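Local coordinates for Ras-related protein Rab-7L1 (Homo sapiens, PDB 6HH2), which cycles between GDP- and GTP-bound states to regulate vesicle trafficking, maintains the endosome-trans-Golgi network and recruits the kinase LRRK2 to the Golgi complex, at residues H9-V13 / M176-S180. The protein carries 4 engineered substitutions. Sequence-based numbering, arbitrary orientation.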
ATOM      1  N   HIS A   9      -2.124 -11.974 -14.090  1.00 27.45           N
ATOM      2  CA  HIS A   9      -1.240 -11.869 -12.938  1.00 27.90           C
ATOM      3  C   HIS A   9      -2.043 -11.196 -11.848  1.00 27.53           C
ATOM      4  O   HIS A   9      -2.368 -10.021 -11.971  1.00 29.22           O
ATOM      5  CB  HIS A   9      -0.019 -11.007 -13.273  1.00 28.95           C
ATOM      6  CG  HIS A   9       0.755 -11.511 -14.466  1.00 30.23           C
ATOM      7  ND1 HIS A   9       1.763 -12.441 -14.345  1.00 36.21           N
ATOM      8  CD2 HIS A   9       0.655 -11.236 -15.791  1.00 31.98           C
ATOM      9  CE1 HIS A   9       2.252 -12.723 -15.542  1.00 37.54           C
ATOM     10  NE2 HIS A   9       1.582 -12.022 -16.443  1.00 37.70           N
ATOM     11  N   LEU A  10      -2.329 -11.919 -10.768  1.00 26.00           N
ATOM     12  CA  LEU A  10      -3.163 -11.411  -9.692  1.00 25.25           C
ATOM     13  C   LEU A  10      -2.288 -11.099  -8.489  1.00 23.34           C
ATOM     14  O   LEU A  10      -1.518 -11.967  -8.036  1.00 27.90           O
ATOM     15  CB  LEU A  10      -4.195 -12.476  -9.314  1.00 27.26           C
ATOM     16  CG  LEU A  10      -5.057 -12.113  -8.111  1.00 28.30           C
ATOM     17  CD1 LEU A  10      -5.994 -10.913  -8.355  1.00 28.42           C
ATOM     18  CD2 LEU A  10      -5.869 -13.354  -7.735  1.00 34.57           C
ATOM     19  N   PHE A  11      -2.388  -9.862  -7.983  1.00 20.44           N
ATOM     20  CA  PHE A  11      -1.609  -9.415  -6.831  1.00 20.46           C
ATOM     21  C   PHE A  11      -2.528  -8.843  -5.759  1.00 22.63           C
ATOM     22  O   PHE A  11      -3.288  -7.912  -6.022  1.00 21.78           O
ATOM     23  CB  PHE A  11      -0.557  -8.355  -7.219  1.00 21.86           C
ATOM     24  CG  PHE A  11       0.430  -8.839  -8.244  1.00 22.68           C
ATOM     25  CD1 PHE A  11       1.277  -9.929  -7.983  1.00 24.49           C
ATOM     26  CD2 PHE A  11       0.468  -8.226  -9.491  1.00 24.24           C
ATOM     27  CE1 PHE A  11       2.200 -10.334  -8.955  1.00 24.96           C
ATOM     28  CE2 PHE A  11       1.392  -8.657 -10.453  1.00 22.05           C
ATOM     29  CZ  PHE A  11       2.213  -9.726 -10.177  1.00 24.96           C
ATOM     30  N   LYS A  12      -2.403  -9.346  -4.537  1.00 21.44           N
ATOM     31  CA  LYS A  12      -3.110  -8.792  -3.379  1.00 19.96           C
ATOM     32  C   LYS A  12      -2.175  -7.815  -2.691  1.00 19.03           C
ATOM     33  O   LYS A  12      -1.042  -8.172  -2.316  1.00 19.99           O
ATOM     34  CB  LYS A  12      -3.501  -9.957  -2.459  1.00 21.07           C
ATOM     35  CG  LYS A  12      -3.962  -9.527  -1.042  1.00 19.76           C
ATOM     36  CD  LYS A  12      -4.589 -10.687  -0.286  1.00 19.78           C
ATOM     37  CE  LYS A  12      -4.959 -10.145   1.123  1.00 20.98           C
ATOM     38  NZ  LYS A  12      -5.622 -11.240   1.925  1.00 20.76           N
ATOM     39  N   VAL A  13      -2.599  -6.560  -2.588  1.00 18.66           N
ATOM     40  CA  VAL A  13      -1.762  -5.483  -2.052  1.00 19.46           C
ATOM     41  C   VAL A  13      -2.432  -4.987  -0.771  1.00 18.92           C
ATOM     42  O   VAL A  13      -3.612  -4.601  -0.786  1.00 19.51           O
ATOM     43  CB  VAL A  13      -1.657  -4.337  -3.069  1.00 18.82           C
ATOM     44  CG1 VAL A  13      -0.864  -3.187  -2.460  1.00 20.17           C
ATOM     45  CG2 VAL A  13      -0.999  -4.880  -4.369  1.00 23.30           C
ATOM     46  N   MET A 176       6.359  -6.333  -8.275  1.00 24.80           N
ATOM     47  CA  MET A 176       5.607  -7.569  -8.053  1.00 24.71           C
ATOM     48  C   MET A 176       5.682  -8.478  -9.273  1.00 25.06           C
ATOM     49  O   MET A 176       5.764  -9.702  -9.138  1.00 27.02           O
ATOM     50  CB  MET A 176       4.150  -7.256  -7.719  1.00 21.16           C
ATOM     51  CG  MET A 176       3.990  -6.563  -6.326  1.00 20.76           C
ATOM     52  SD  MET A 176       2.278  -6.418  -5.826  1.00 23.64           S
ATOM     53  CE  MET A 176       1.604  -5.255  -7.078  1.00 23.37           C
ATOM     54  N   MET A 177       5.686  -7.893 -10.480  1.00 24.44           N
ATOM     55  CA  MET A 177       5.874  -8.710 -11.681  1.00 28.27           C
ATOM     56  C   MET A 177       7.261  -9.352 -11.712  1.00 31.59           C
ATOM     57  O   MET A 177       7.405 -10.536 -12.047  1.00 32.36           O
ATOM     58  CB  MET A 177       5.633  -7.862 -12.936  1.00 26.38           C
ATOM     59  CG  MET A 177       4.153  -7.501 -13.137  1.00 26.42           C
ATOM     60  SD  MET A 177       3.182  -8.941 -13.597  1.00 27.73           S
ATOM     61  CE  MET A 177       3.678  -9.178 -15.309  1.00 33.35           C
ATOM     62  N   ARG A 178       8.289  -8.598 -11.332  1.00 28.14           N
ATOM     63  CA  ARG A 178       9.640  -9.141 -11.290  1.00 31.76           C
ATOM     64  C   ARG A 178       9.743 -10.269 -10.276  1.00 32.36           C
ATOM     65  O   ARG A 178      10.447 -11.255 -10.494  1.00 35.63           O
ATOM     66  CB  ARG A 178      10.633  -8.030 -10.964  1.00 33.00           C
ATOM     67  CG  ARG A 178      12.082  -8.476 -11.160  1.00 35.66           C
ATOM     68  CD  ARG A 178      13.086  -7.357 -10.927  1.00 45.16           C
ATOM     69  NE  ARG A 178      14.457  -7.870 -11.057  1.00 50.95           N
ATOM     70  CZ  ARG A 178      15.555  -7.114 -10.990  1.00 56.90           C
ATOM     71  NH1 ARG A 178      15.446  -5.794 -10.798  1.00 56.64           N
ATOM     72  NH2 ARG A 178      16.752  -7.675 -11.108  1.00 54.12           N
ATOM     73  N   ASN A 179       9.038 -10.146  -9.156  1.00 32.49           N
ATOM     74  CA  ASN A 179       9.090 -11.188  -8.140  1.00 32.13           C
ATOM     75  C   ASN A 179       8.234 -12.398  -8.483  1.00 37.62           C
ATOM     76  O   ASN A 179       8.283 -13.380  -7.738  1.00 38.21           O
ATOM     77  CB  ASN A 179       8.573 -10.626  -6.815  1.00 29.14           C
ATOM     78  CG  ASN A 179       9.542  -9.676  -6.150  1.00 32.44           C
ATOM     79  OD1 ASN A 179      10.722  -9.634  -6.507  1.00 33.12           O
ATOM     80  ND2 ASN A 179       9.069  -8.948  -5.132  1.00 28.86           N
ATOM     81  N   SER A 180       7.441 -12.341  -9.554  1.00 39.18           N
ATOM     82  CA  SER A 180       6.547 -13.438  -9.948  1.00 48.26           C
ATOM     83  C   SER A 180       7.297 -14.601 -10.598  1.00 54.10           C
ATOM     84  O   SER A 180       8.222 -14.387 -11.384  1.00 57.85           O
ATOM     85  CB  SER A 180       5.519 -12.925 -10.948  1.00 47.38           C
ATOM     86  OG  SER A 180       4.593 -12.124 -10.284  1.00 42.40           O
TER
HETATM   87  O   HOH W   1       2.464 -13.084 -11.775  1.00 53.66           O
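F11 and H9, on one side of strand 8-17, meet two consecutive methionines, M176 and M177, on helix 165-178, a Met-aromatic packing of the C-terminal helix on the central sheet of the Ras-like fold. M176 CB stands 3.8 Å from the F11 ring centroid and 7° off the ring normal, which defines a CH-pi contact over the face. The bend at chi3 (-66°) then brings M176 CE to V13 CG2 at 3.8 Å, while its sulfur lies oblique to the phenyl ring. M177 reaches the same ring from another direction: its SD sits at the edge, 89° off the normal and 3.6 Å from F11 CE2. Bends at chi2 and chi3 turn M177 CE over the H9 imidazole, 3.6 Å from its centroid, so one thioether joins an edge to a face. L62 and V60 of strand 58-66 extend this apolar layer. H9 is tethered at both nitrogens, NE2 by E58 and ND1 by a water in the ring plane. That water donates to S180 OG at 2.8 Å. The S180 hydroxyl in turn donates to M176 O (OG to O 2.9 Å), approaching from outside the carbonyl plane.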